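Local structure of carbonic anhydrase (Porphyridium purpureum, 1DDZ) at residues A[417-422]-A[434-439]; A[138-143]-A[174-179]; A[68-73]-A[111-116]; A[59-64]-A[331-336]; A[440-445]-A[479-484]. The protein probably catalyses the reversible hydration of CO2 to hydrogencarbonate, as a beta-class carbonic anhydrase holding two zinc ions in each chain. All coordinates share one frame; numbering follows the deposited sequence.

Contact 1 of 5, residues A[417-422]-A[434-439]; sequences QAELSR and IEINVL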
# COMPACT_ATOMS: atom_id res chain seq x y z
N GLN A 417 -24.30 -12.49 7.17
CA GLN A 417 -25.67 -12.07 7.40
C GLN A 417 -26.49 -13.18 8.07
O GLN A 417 -27.44 -12.91 8.79
CB GLN A 417 -26.32 -11.63 6.09
CG GLN A 417 -25.87 -10.27 5.60
CD GLN A 417 -26.42 -9.14 6.43
OE1 GLN A 417 -26.46 -9.23 7.65
NE2 GLN A 417 -26.84 -8.06 5.77
N ALA A 418 -26.10 -14.43 7.86
CA ALA A 418 -26.80 -15.55 8.46
C ALA A 418 -26.86 -15.33 9.96
O ALA A 418 -27.94 -15.35 10.56
CB ALA A 418 -26.11 -16.86 8.14
N GLU A 419 -25.70 -15.07 10.56
CA GLU A 419 -25.59 -14.81 11.98
C GLU A 419 -26.02 -13.41 12.34
O GLU A 419 -26.75 -13.22 13.31
CB GLU A 419 -24.17 -15.04 12.47
CG GLU A 419 -23.90 -14.49 13.88
CD GLU A 419 -24.80 -15.10 14.97
OE1 GLU A 419 -25.04 -14.44 15.99
OE2 GLU A 419 -25.26 -16.25 14.81
N LEU A 420 -25.59 -12.42 11.57
CA LEU A 420 -25.94 -11.04 11.89
C LEU A 420 -27.46 -10.74 11.87
O LEU A 420 -27.94 -10.00 12.70
CB LEU A 420 -25.14 -10.05 11.03
CG LEU A 420 -23.62 -10.03 11.25
CD1 LEU A 420 -22.97 -9.06 10.26
CD2 LEU A 420 -23.30 -9.63 12.70
N SER A 421 -28.19 -11.39 10.97
CA SER A 421 -29.65 -11.23 10.85
C SER A 421 -30.43 -11.56 12.11
O SER A 421 -31.49 -11.01 12.36
CB SER A 421 -30.16 -12.12 9.72
OG SER A 421 -29.61 -11.68 8.49
N ARG A 422 -29.88 -12.48 12.89
CA ARG A 422 -30.51 -12.90 14.14
C ARG A 422 -30.52 -11.79 15.16
O ARG A 422 -31.30 -11.81 16.10
CB ARG A 422 -29.74 -14.09 14.72
CG ARG A 422 -29.60 -15.28 13.78
CD ARG A 422 -28.69 -16.32 14.39
NE ARG A 422 -29.20 -16.76 15.68
CZ ARG A 422 -28.47 -17.27 16.66
NH1 ARG A 422 -27.16 -17.44 16.54
NH2 ARG A 422 -29.08 -17.63 17.79
N ILE A 434 -17.97 -7.10 15.28
CA ILE A 434 -16.64 -6.87 15.83
C ILE A 434 -15.98 -8.21 16.15
O ILE A 434 -14.79 -8.39 15.93
CB ILE A 434 -16.77 -5.97 17.11
CG1 ILE A 434 -17.09 -4.53 16.71
CG2 ILE A 434 -15.54 -6.03 17.98
CD1 ILE A 434 -17.18 -3.63 17.89
N GLU A 435 -16.77 -9.16 16.64
CA GLU A 435 -16.26 -10.48 16.99
C GLU A 435 -15.87 -11.28 15.76
O GLU A 435 -14.83 -11.94 15.72
CB GLU A 435 -17.32 -11.25 17.78
CG GLU A 435 -17.60 -10.71 19.16
CD GLU A 435 -18.84 -11.33 19.81
OE1 GLU A 435 -19.76 -11.71 19.08
OE2 GLU A 435 -18.88 -11.43 21.05
N ILE A 436 -16.77 -11.28 14.78
CA ILE A 436 -16.54 -11.99 13.54
C ILE A 436 -15.37 -11.34 12.77
O ILE A 436 -14.61 -12.03 12.07
CB ILE A 436 -17.82 -12.01 12.72
CG1 ILE A 436 -18.90 -12.78 13.50
CG2 ILE A 436 -17.58 -12.63 11.36
CD1 ILE A 436 -20.28 -12.74 12.81
N ASN A 437 -15.21 -10.02 12.92
CA ASN A 437 -14.10 -9.32 12.27
C ASN A 437 -12.77 -9.85 12.82
O ASN A 437 -11.87 -10.17 12.06
CB ASN A 437 -14.22 -7.81 12.46
CG ASN A 437 -13.07 -7.05 11.82
OD1 ASN A 437 -12.30 -6.40 12.50
ND2 ASN A 437 -12.96 -7.13 10.50
N VAL A 438 -12.69 -10.04 14.13
CA VAL A 438 -11.49 -10.59 14.78
C VAL A 438 -11.20 -12.00 14.24
O VAL A 438 -10.06 -12.35 13.94
CB VAL A 438 -11.67 -10.68 16.34
CG1 VAL A 438 -10.54 -11.43 16.98
CG2 VAL A 438 -11.73 -9.31 16.93
N LEU A 439 -12.26 -12.81 14.13
CA LEU A 439 -12.16 -14.19 13.63
C LEU A 439 -11.64 -14.20 12.18
O LEU A 439 -10.71 -14.92 11.82
CB LEU A 439 -13.55 -14.83 13.73
CG LEU A 439 -13.73 -16.34 13.79
CD1 LEU A 439 -13.80 -16.90 12.41
CD2 LEU A 439 -12.63 -16.97 14.59
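E419 and L420 meet I436 through a single methyl, its CD1, which CG of E419 approaches to 4.2 Å and CD2 of L420 to 4.3 Å. I436 is thus held by an aliphatic stem on one partner and a branched end on the other. The glutamate leaves its backbone with CG opposite N (chi1 167°) and then bends at chi2 (60°), so that its CG methylene crosses the isoleucine at a slant while the carboxylate turns to polar partners. OE2 takes NH1 of R422 on its syn lone pair at 2.8 Å, with an N-H...O angle of 149° and the oxygen slightly tilted from the guanidinium plane. OE1 has a salt bridge to R432, which also binds OE1 of E435; the arginine therefore probably offsets the like charges of two glutamates whose OE1 atoms stand 6.7 Å apart. Shortening E419 to an alanine would probably leave R422 and R432 without their carboxylate mate and one side of the I436 methyl uncovered. Further out, E419 and E435 both pack on helix 12-25, L420 and I436 on helix 407-414, and E435 also touches M478 on strand 476-481, so helix 426-447 lies amid all three.

Contact 2 of 5, residues A[138-143]-A[174-179]; sequences AALGDS and EELNRL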
# COMPACT_ATOMS: atom_id res chain seq x y z
N ALA A 138 18.02 -2.35 11.34
CA ALA A 138 17.99 -3.37 10.30
C ALA A 138 18.26 -2.75 8.94
O ALA A 138 18.95 -3.35 8.12
CB ALA A 138 16.65 -4.08 10.30
N ALA A 139 17.75 -1.54 8.73
CA ALA A 139 17.93 -0.83 7.46
C ALA A 139 19.41 -0.56 7.13
O ALA A 139 19.78 -0.43 5.97
CB ALA A 139 17.14 0.49 7.50
N LEU A 140 20.24 -0.41 8.16
CA LEU A 140 21.67 -0.13 7.98
C LEU A 140 22.53 -1.38 8.07
O LEU A 140 23.48 -1.56 7.30
CB LEU A 140 22.18 0.85 9.06
CG LEU A 140 21.82 2.35 9.10
CD1 LEU A 140 22.53 3.05 10.29
CD2 LEU A 140 22.23 3.01 7.82
N GLY A 141 22.23 -2.26 9.01
CA GLY A 141 23.08 -3.42 9.18
C GLY A 141 22.66 -4.81 8.77
O GLY A 141 23.33 -5.76 9.15
N ASP A 142 21.59 -4.96 8.01
CA ASP A 142 21.15 -6.30 7.62
C ASP A 142 20.63 -6.22 6.22
O ASP A 142 20.06 -5.20 5.85
CB ASP A 142 20.03 -6.80 8.54
CG ASP A 142 20.42 -6.81 9.99
OD1 ASP A 142 21.08 -7.78 10.45
OD2 ASP A 142 20.09 -5.81 10.68
N SER A 143 20.82 -7.27 5.44
CA SER A 143 20.32 -7.28 4.08
C SER A 143 19.65 -8.61 3.75
O SER A 143 19.60 -9.50 4.61
CB SER A 143 21.43 -6.95 3.08
OG SER A 143 22.48 -7.89 3.18
N GLU A 174 26.28 7.04 17.05
CA GLU A 174 25.92 8.41 16.76
C GLU A 174 25.19 8.44 15.42
O GLU A 174 24.21 9.17 15.26
CB GLU A 174 27.16 9.30 16.72
CG GLU A 174 26.87 10.70 16.25
CD GLU A 174 27.94 11.71 16.63
OE1 GLU A 174 28.69 12.14 15.72
OE2 GLU A 174 28.01 12.08 17.83
N GLU A 175 25.59 7.59 14.50
CA GLU A 175 24.96 7.58 13.19
C GLU A 175 23.56 6.99 13.21
O GLU A 175 22.70 7.42 12.44
CB GLU A 175 25.84 6.86 12.17
CG GLU A 175 25.34 6.99 10.75
CD GLU A 175 26.35 6.51 9.72
OE1 GLU A 175 26.02 6.53 8.51
OE2 GLU A 175 27.47 6.11 10.12
N LEU A 176 23.33 6.01 14.08
CA LEU A 176 22.00 5.41 14.19
C LEU A 176 21.11 6.47 14.85
O LEU A 176 20.02 6.76 14.35
CB LEU A 176 22.05 4.14 15.05
CG LEU A 176 21.06 2.99 14.80
CD1 LEU A 176 20.51 2.46 16.12
CD2 LEU A 176 19.92 3.37 13.88
N ASN A 177 21.61 7.10 15.91
CA ASN A 177 20.88 8.14 16.61
C ASN A 177 20.42 9.20 15.64
O ASN A 177 19.25 9.56 15.60
CB ASN A 177 21.73 8.81 17.70
CG ASN A 177 21.90 7.94 18.94
OD1 ASN A 177 20.98 7.29 19.39
ND2 ASN A 177 23.10 7.98 19.51
N ARG A 178 21.35 9.71 14.84
CA ARG A 178 21.01 10.74 13.88
C ARG A 178 20.02 10.27 12.79
O ARG A 178 19.15 11.04 12.38
CB ARG A 178 22.27 11.37 13.27
CG ARG A 178 21.97 12.39 12.19
CD ARG A 178 22.11 13.82 12.64
NE ARG A 178 21.54 14.15 13.95
CZ ARG A 178 21.93 15.21 14.65
NH1 ARG A 178 22.85 16.02 14.15
NH2 ARG A 178 21.47 15.42 15.88
N LEU A 179 20.15 9.03 12.30
CA LEU A 179 19.21 8.49 11.28
C LEU A 179 17.79 8.45 11.90
O LEU A 179 16.82 8.83 11.26
CB LEU A 179 19.57 7.05 10.90
CG LEU A 179 19.39 6.44 9.51
CD1 LEU A 179 19.05 5.00 9.64
CD2 LEU A 179 18.37 7.14 8.66
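L140 meets L176 and L179 with no flat group between them: all the touching atoms are aliphatic, and the carboxylates of E175 and D142 stand at the periphery, where both bind the second subunit. E175 is hydrogen-bonded to Y238 of the second subunit, and D142 makes a salt bridge to R239 of the same subunit. At the centre, L140 and L179 reach toward each other tip to tip. The CD1 methyl of L179 is set against the fork of L140, 3.9 Å from CG, 4.0 Å from CD1 and 4.2 Å from CD2 of that residue, near-equal distances that show it facing the branch point and not one arm. The L140 side chain points there because its CG stands beside the backbone N and opposite the carbonyl carbon (chi1 -72°). CD1 of L140 also meets CD2 of L176, more loosely, at 4.5 Å. L176 lies about 6 Å from the zinc ligand C133, measured between side chains, so this apolar cluster borders the metal site. L140 and L176 both pack on L256 of the second subunit. Within the chain, helix 134-141 thus leans on helix 172-193, while helix 147-161 touches both through R159 and V158 and helix 163-166 lies against E175.

Contact 3 of 5, residues A[68-73]-A[111-116]; sequences EYLWIG and SVLQYA
A116 and V112, two of the residues that receive L70, are tied to each other by the helical bond from A116 N to V112 O, at 2.9 Å. This fixes one turn of helix 111-116, and the branched side chain of L70 comes down on it. CG of L70 lies only 3.5 Å from CB of A116, a close fit made possible by the small alanine. The two arms of the leucine then part: CD1 runs to CD2 of L113 at 3.9 Å, the two side chains crossing at about a right angle, and CD2 goes to CG1 of V112 at 4.0 Å. CG of L70 stands opposite its own backbone N (chi1 -167°); this sets the branch point over A116 and sends the arms to L113 and V112. The short axes of strand and helix are antiparallel, at 169°, and 9.5 Å apart. This is the packing of a beta-alpha-beta crossover: helix 107-119 joins strand 92-97 to strand 124-130 and passes over strand 69-74, which lies between them in the sheet. Replacing L70 with a glycine would probably leave a gap over A116 and deprive the V112 and L113 methyls of their mate. The backbone of L70 is bonded to H124 and L126 of strand 124-130. On the helix, Q114 OE1 accepts from the N atoms of both L401 and I402, and S111 and Y115 pack on helix 402-405, which belongs to the second carbonic anhydrase repeat of the chain.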
# COMPACT_ATOMS: atom_id res chain seq x y z
N GLU A 68 -7.27 13.75 21.94
CA GLU A 68 -6.94 15.00 21.25
C GLU A 68 -5.62 14.82 20.48
O GLU A 68 -5.21 15.72 19.74
CB GLU A 68 -6.80 16.15 22.23
CG GLU A 68 -8.10 16.55 22.92
CD GLU A 68 -8.02 17.94 23.53
OE1 GLU A 68 -8.77 18.83 23.07
OE2 GLU A 68 -7.20 18.14 24.46
N TYR A 69 -4.95 13.70 20.72
CA TYR A 69 -3.69 13.36 20.06
C TYR A 69 -3.73 12.10 19.21
O TYR A 69 -4.37 11.12 19.58
CB TYR A 69 -2.58 13.13 21.08
CG TYR A 69 -2.13 14.35 21.82
CD1 TYR A 69 -2.78 14.77 22.97
CD2 TYR A 69 -1.05 15.11 21.37
CE1 TYR A 69 -2.40 15.90 23.65
CE2 TYR A 69 -0.66 16.25 22.03
CZ TYR A 69 -1.34 16.64 23.18
OH TYR A 69 -1.01 17.79 23.86
N LEU A 70 -3.08 12.17 18.06
CA LEU A 70 -2.88 11.04 17.18
C LEU A 70 -1.37 10.83 17.38
O LEU A 70 -0.59 11.77 17.32
CB LEU A 70 -3.12 11.42 15.72
CG LEU A 70 -3.24 10.27 14.71
CD1 LEU A 70 -2.71 10.72 13.41
CD2 LEU A 70 -2.55 9.01 15.15
N TRP A 71 -0.98 9.60 17.68
CA TRP A 71 0.41 9.27 17.88
C TRP A 71 0.79 8.13 16.95
O TRP A 71 0.20 7.05 16.97
CB TRP A 71 0.61 8.87 19.32
CG TRP A 71 1.96 8.29 19.68
CD1 TRP A 71 2.45 7.07 19.32
CD2 TRP A 71 2.89 8.84 20.61
NE1 TRP A 71 3.62 6.82 19.99
CE2 TRP A 71 3.91 7.89 20.79
CE3 TRP A 71 2.95 10.03 21.34
CZ2 TRP A 71 4.97 8.10 21.65
CZ3 TRP A 71 4.00 10.23 22.20
CH2 TRP A 71 5.00 9.27 22.36
N ILE A 72 1.76 8.40 16.08
CA ILE A 72 2.27 7.42 15.13
C ILE A 72 3.63 6.99 15.68
O ILE A 72 4.57 7.79 15.75
CB ILE A 72 2.39 8.04 13.73
CG1 ILE A 72 1.01 8.51 13.26
CG2 ILE A 72 3.03 7.03 12.77
CD1 ILE A 72 1.03 9.75 12.43
N GLY A 73 3.69 5.75 16.16
CA GLY A 73 4.89 5.22 16.77
C GLY A 73 5.38 3.94 16.13
O GLY A 73 4.85 3.49 15.12
N SER A 111 -5.45 6.02 6.43
CA SER A 111 -6.77 5.79 7.02
C SER A 111 -6.82 6.11 8.54
O SER A 111 -7.81 6.67 9.01
CB SER A 111 -7.31 4.39 6.66
OG SER A 111 -6.52 3.34 7.20
N VAL A 112 -5.74 5.84 9.28
CA VAL A 112 -5.70 6.20 10.70
C VAL A 112 -5.65 7.74 10.84
O VAL A 112 -6.34 8.34 11.68
CB VAL A 112 -4.49 5.57 11.42
CG1 VAL A 112 -4.27 6.25 12.77
CG2 VAL A 112 -4.73 4.12 11.67
N LEU A 113 -4.84 8.38 9.99
CA LEU A 113 -4.72 9.84 9.95
C LEU A 113 -6.08 10.52 9.66
O LEU A 113 -6.50 11.42 10.37
CB LEU A 113 -3.75 10.25 8.82
CG LEU A 113 -2.76 11.42 8.98
CD1 LEU A 113 -2.47 12.03 7.58
CD2 LEU A 113 -3.24 12.45 9.95
N GLN A 114 -6.74 10.10 8.57
CA GLN A 114 -8.00 10.67 8.19
C GLN A 114 -9.07 10.44 9.27
O GLN A 114 -9.85 11.34 9.56
CB GLN A 114 -8.46 10.14 6.84
CG GLN A 114 -9.67 10.93 6.33
CD GLN A 114 -9.98 10.67 4.89
OE1 GLN A 114 -10.14 9.53 4.47
NE2 GLN A 114 -10.08 11.73 4.10
N TYR A 115 -9.08 9.26 9.88
CA TYR A 115 -10.04 8.97 10.93
C TYR A 115 -9.78 9.94 12.09
O TYR A 115 -10.69 10.62 12.55
CB TYR A 115 -9.91 7.52 11.40
CG TYR A 115 -10.98 7.09 12.38
CD1 TYR A 115 -12.23 6.67 11.92
CD2 TYR A 115 -10.74 7.09 13.75
CE1 TYR A 115 -13.23 6.25 12.81
CE2 TYR A 115 -11.72 6.68 14.65
CZ TYR A 115 -12.97 6.26 14.18
OH TYR A 115 -13.95 5.84 15.06
N ALA A 116 -8.52 10.03 12.53
CA ALA A 116 -8.13 10.92 13.62
C ALA A 116 -8.49 12.38 13.33
O ALA A 116 -9.04 13.08 14.18
CB ALA A 116 -6.62 10.80 13.89

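Contact 4 of 5, residues A[59-64]-A[331-336]; sequences NRLANG and SRVPAN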
# COMPACT_ATOMS: atom_id res chain seq x y z
N ASN A 59 -14.74 1.68 35.34
CA ASN A 59 -15.79 2.68 35.13
C ASN A 59 -15.19 3.94 34.55
O ASN A 59 -15.75 4.56 33.66
CB ASN A 59 -16.52 3.01 36.44
CG ASN A 59 -17.39 1.86 36.94
OD1 ASN A 59 -18.03 1.16 36.15
ND2 ASN A 59 -17.41 1.66 38.24
N ARG A 60 -14.02 4.31 35.05
CA ARG A 60 -13.33 5.50 34.57
C ARG A 60 -12.81 5.22 33.16
O ARG A 60 -13.05 6.00 32.24
CB ARG A 60 -12.19 5.87 35.51
CG ARG A 60 -11.53 7.22 35.23
CD ARG A 60 -10.33 7.42 36.12
NE ARG A 60 -10.71 7.29 37.52
CZ ARG A 60 -10.24 6.36 38.35
NH1 ARG A 60 -9.36 5.46 37.93
NH2 ARG A 60 -10.70 6.30 39.59
N LEU A 61 -12.17 4.06 32.99
CA LEU A 61 -11.62 3.63 31.70
C LEU A 61 -12.69 3.67 30.63
O LEU A 61 -12.54 4.32 29.59
CB LEU A 61 -11.10 2.20 31.81
CG LEU A 61 -10.13 1.66 30.76
CD1 LEU A 61 -8.72 2.17 31.03
CD2 LEU A 61 -10.14 0.14 30.83
N ALA A 62 -13.81 3.02 30.91
CA ALA A 62 -14.91 2.96 29.98
C ALA A 62 -15.53 4.33 29.70
O ALA A 62 -16.23 4.49 28.70
CB ALA A 62 -15.98 1.99 30.49
N ASN A 63 -15.24 5.31 30.54
CA ASN A 63 -15.83 6.63 30.34
C ASN A 63 -14.80 7.75 30.23
O ASN A 63 -14.99 8.84 30.77
CB ASN A 63 -16.83 6.91 31.47
CG ASN A 63 -18.00 5.91 31.48
OD1 ASN A 63 -17.99 4.93 32.23
ND2 ASN A 63 -19.00 6.17 30.65
N GLY A 64 -13.71 7.48 29.51
CA GLY A 64 -12.66 8.47 29.35
C GLY A 64 -13.09 9.50 28.35
O GLY A 64 -14.16 9.38 27.76
N SER A 331 -7.46 1.86 21.01
CA SER A 331 -6.65 1.50 22.17
C SER A 331 -6.95 2.06 23.55
O SER A 331 -6.18 2.84 24.09
CB SER A 331 -5.15 1.76 21.84
OG SER A 331 -4.98 2.75 20.81
N ARG A 332 -8.04 1.65 24.18
CA ARG A 332 -8.25 2.21 25.51
C ARG A 332 -7.42 1.51 26.59
O ARG A 332 -7.49 1.87 27.77
CB ARG A 332 -9.73 2.34 25.87
CG ARG A 332 -9.96 3.35 27.00
CD ARG A 332 -11.34 3.96 26.96
NE ARG A 332 -11.48 5.00 25.93
CZ ARG A 332 -11.29 6.33 26.14
NH1 ARG A 332 -10.93 6.79 27.34
NH2 ARG A 332 -11.63 7.22 25.21
N VAL A 333 -6.64 0.48 26.24
CA VAL A 333 -5.73 -0.17 27.20
C VAL A 333 -4.46 -0.65 26.50
O VAL A 333 -4.54 -1.24 25.42
CB VAL A 333 -6.32 -1.41 27.91
CG1 VAL A 333 -5.42 -1.80 29.06
CG2 VAL A 333 -7.75 -1.12 28.40
N PRO A 334 -3.28 -0.34 27.06
CA PRO A 334 -2.04 -0.79 26.42
C PRO A 334 -2.00 -2.32 26.40
O PRO A 334 -2.40 -2.97 27.36
CB PRO A 334 -0.95 -0.21 27.31
CG PRO A 334 -1.54 1.10 27.72
CD PRO A 334 -2.97 0.69 28.09
N ALA A 335 -1.51 -2.88 25.29
CA ALA A 335 -1.44 -4.33 25.13
C ALA A 335 -0.76 -5.03 26.28
O ALA A 335 -1.31 -5.98 26.86
CB ALA A 335 -0.75 -4.67 23.81
N ASN A 336 0.42 -4.55 26.64
CA ASN A 336 1.18 -5.14 27.73
C ASN A 336 0.37 -5.11 29.02
O ASN A 336 0.40 -6.08 29.78
CB ASN A 336 2.52 -4.42 27.92
CG ASN A 336 2.38 -3.07 28.58
OD1 ASN A 336 2.01 -2.10 27.95
ND2 ASN A 336 2.63 -3.00 29.88
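L61, near the end of helix 57-62, packs against R332 and V333 in the loop that follows the zinc ligands C328 and D330. The run from C328 to R332 reads Cys-Ala-Asp-Ser-Arg, the CxDxR signature of beta-class carbonic anhydrases. Many relatives pair this arginine with the aspartate, but here D330 is a metal ligand and R332 turns to the 59-64 segment. Its chain starts with CG opposite the backbone N (chi1 -160°) and bends at chi3 (-78°), which turns the guanidinium toward G64. The L61 and R332 side chains slide past each other in opposite directions, with 4.1 Å between their CG atoms. CD of R332 comes so near L61 O that the exact separation is doubtful. The guanidinium stands oblique to G64, whose lack of a CB lets NH1 in to 3.1 Å from CA. Beyond it, NH2 makes a weak hydrogen bond to Q65 O, and V470 packs on both L61 and R332. The L61 fork divides its work: CD1 lies 3.5 Å from R332 O, while the other arm crosses V333 at about a right angle. In V333 the CG2 methyl stands beside the backbone N, and it meets L61 CD2 at 3.6 Å.

Contact 5 of 5, residues A[440-445]-A[479-484]; sequences EQMHNV and GVVAKA
M442 places its CG beside the backbone N (chi1 -79°), runs on extended, and bends only at its last torsion (chi3 71°), which turns CE toward the peptide between G479 and V480. That methyl does nearly all the touching. It lies 3.4 Å from O and 3.6 Å from C of G479, and 4.0 Å from N of V480, so it lies over the face of this peptide. SD stays farther back, 4.0 Å from G479 O. A looser apolar contact, 4.4 Å, links M442 CE with CG2 of V481. G479 has backbone angles at which any side chain would press on the preceding carbonyl oxygen. No hydrogen bond crosses the contact, a methyl packed on backbone that joins helix 426-447 to strand 476-481, away from either zinc site. The short axes run almost parallel, 7° apart in direction and 9.9 Å at closest. Strand 476-481 is the outermost of its sheet within the chain and is bonded through G479 and V481 to G465 and V463 of its antiparallel neighbour 462-468. Helix 12-25 closes the site: F17 packs on M442 and V481 and stacks on H443, while W455 of helix 449-456 touches V481 from its own helix.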
# COMPACT_ATOMS: atom_id res chain seq x y z
N GLU A 440 -12.23 -13.33 11.37
CA GLU A 440 -11.86 -13.19 9.98
C GLU A 440 -10.40 -12.72 9.89
O GLU A 440 -9.62 -13.24 9.10
CB GLU A 440 -12.81 -12.19 9.33
CG GLU A 440 -13.18 -12.46 7.88
CD GLU A 440 -14.05 -13.70 7.69
OE1 GLU A 440 -13.50 -14.80 7.51
OE2 GLU A 440 -15.30 -13.57 7.69
N GLN A 441 -9.99 -11.78 10.76
CA GLN A 441 -8.61 -11.27 10.73
C GLN A 441 -7.62 -12.33 11.18
O GLN A 441 -6.52 -12.41 10.64
CB GLN A 441 -8.47 -9.98 11.54
CG GLN A 441 -9.42 -8.87 11.09
CD GLN A 441 -9.50 -8.73 9.58
OE1 GLN A 441 -8.49 -8.59 8.92
NE2 GLN A 441 -10.71 -8.78 9.04
N MET A 442 -8.01 -13.19 12.12
CA MET A 442 -7.17 -14.29 12.57
C MET A 442 -6.95 -15.22 11.39
O MET A 442 -5.85 -15.73 11.16
CB MET A 442 -7.88 -15.12 13.60
CG MET A 442 -7.92 -14.60 14.99
SD MET A 442 -9.08 -15.71 15.86
CE MET A 442 -8.16 -17.16 15.95
N HIS A 443 -8.04 -15.50 10.67
CA HIS A 443 -7.98 -16.37 9.51
C HIS A 443 -6.91 -15.83 8.57
O HIS A 443 -6.01 -16.57 8.21
CB HIS A 443 -9.34 -16.42 8.81
CG HIS A 443 -9.49 -17.57 7.86
ND1 HIS A 443 -10.72 -18.05 7.45
CD2 HIS A 443 -8.57 -18.33 7.23
CE1 HIS A 443 -10.55 -19.04 6.60
NE2 HIS A 443 -9.26 -19.24 6.45
N ASN A 444 -6.99 -14.54 8.27
CA ASN A 444 -6.03 -13.86 7.39
C ASN A 444 -4.58 -14.02 7.87
O ASN A 444 -3.71 -14.31 7.07
CB ASN A 444 -6.36 -12.38 7.25
CG ASN A 444 -7.62 -12.14 6.46
OD1 ASN A 444 -8.25 -13.07 5.98
ND2 ASN A 444 -8.00 -10.87 6.30
N VAL A 445 -4.29 -13.86 9.16
CA VAL A 445 -2.89 -14.03 9.56
C VAL A 445 -2.46 -15.48 9.42
O VAL A 445 -1.33 -15.75 9.07
CB VAL A 445 -2.49 -13.38 10.96
CG1 VAL A 445 -3.58 -12.54 11.53
CG2 VAL A 445 -1.96 -14.38 11.94
N GLY A 479 -11.07 -17.59 19.63
CA GLY A 479 -10.52 -18.77 19.00
C GLY A 479 -9.00 -18.74 19.03
O GLY A 479 -8.39 -17.70 19.26
N VAL A 480 -8.39 -19.91 18.85
CA VAL A 480 -6.95 -20.02 18.82
C VAL A 480 -6.64 -21.10 17.80
O VAL A 480 -7.46 -21.99 17.59
CB VAL A 480 -6.41 -20.39 20.20
CG1 VAL A 480 -6.79 -21.80 20.55
CG2 VAL A 480 -4.90 -20.20 20.23
N VAL A 481 -5.54 -20.94 17.06
CA VAL A 481 -5.13 -21.93 16.05
C VAL A 481 -3.65 -22.17 16.27
O VAL A 481 -2.85 -21.23 16.25
CB VAL A 481 -5.31 -21.42 14.61
CG1 VAL A 481 -4.90 -22.51 13.63
CG2 VAL A 481 -6.71 -20.98 14.34
N ALA A 482 -3.29 -23.41 16.50
CA ALA A 482 -1.89 -23.77 16.72
C ALA A 482 -1.20 -24.20 15.44
O ALA A 482 0.01 -24.17 15.36
CB ALA A 482 -1.77 -24.86 17.76
N LYS A 483 -1.96 -24.69 14.48
CA LYS A 483 -1.38 -25.10 13.21
C LYS A 483 -2.49 -25.63 12.33
O LYS A 483 -3.31 -26.41 12.79
CB LYS A 483 -0.33 -26.19 13.42
CG LYS A 483 0.58 -26.40 12.22
CD LYS A 483 1.53 -27.56 12.47
CE LYS A 483 2.62 -27.62 11.41
NZ LYS A 483 3.45 -28.86 11.53
N ALA A 484 -2.49 -25.22 11.08
CA ALA A 484 -3.50 -25.63 10.13
C ALA A 484 -2.99 -25.32 8.72
O ALA A 484 -2.77 -24.16 8.35
CB ALA A 484 -4.82 -24.91 10.41

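Overall arrangement
Along the chain the order of opening is contact 4, 3, 2, 1, 5. Contact 4 starts just before contact 3, on adjoining segments, and spans both contacts 3 and 2 before it closes in the second carbonic anhydrase repeat. It thus joins helix 57-62 to a loop beside the second zinc, whereas contacts 2 and 3 lie in the first repeat, their centres 27 Å apart. Contacts 1 and 5, 16 Å apart between centres, share helix 426-447. Contacts 1 and 2 are 45 Å apart, on opposite sides of the chain's centre. Each repeat has a five-stranded mixed sheet with strand order 2-1-3-4-5, consistent with two copies of one fold. Contact 2 bonds firmly to the second subunit; contact 5 touches it only weakly.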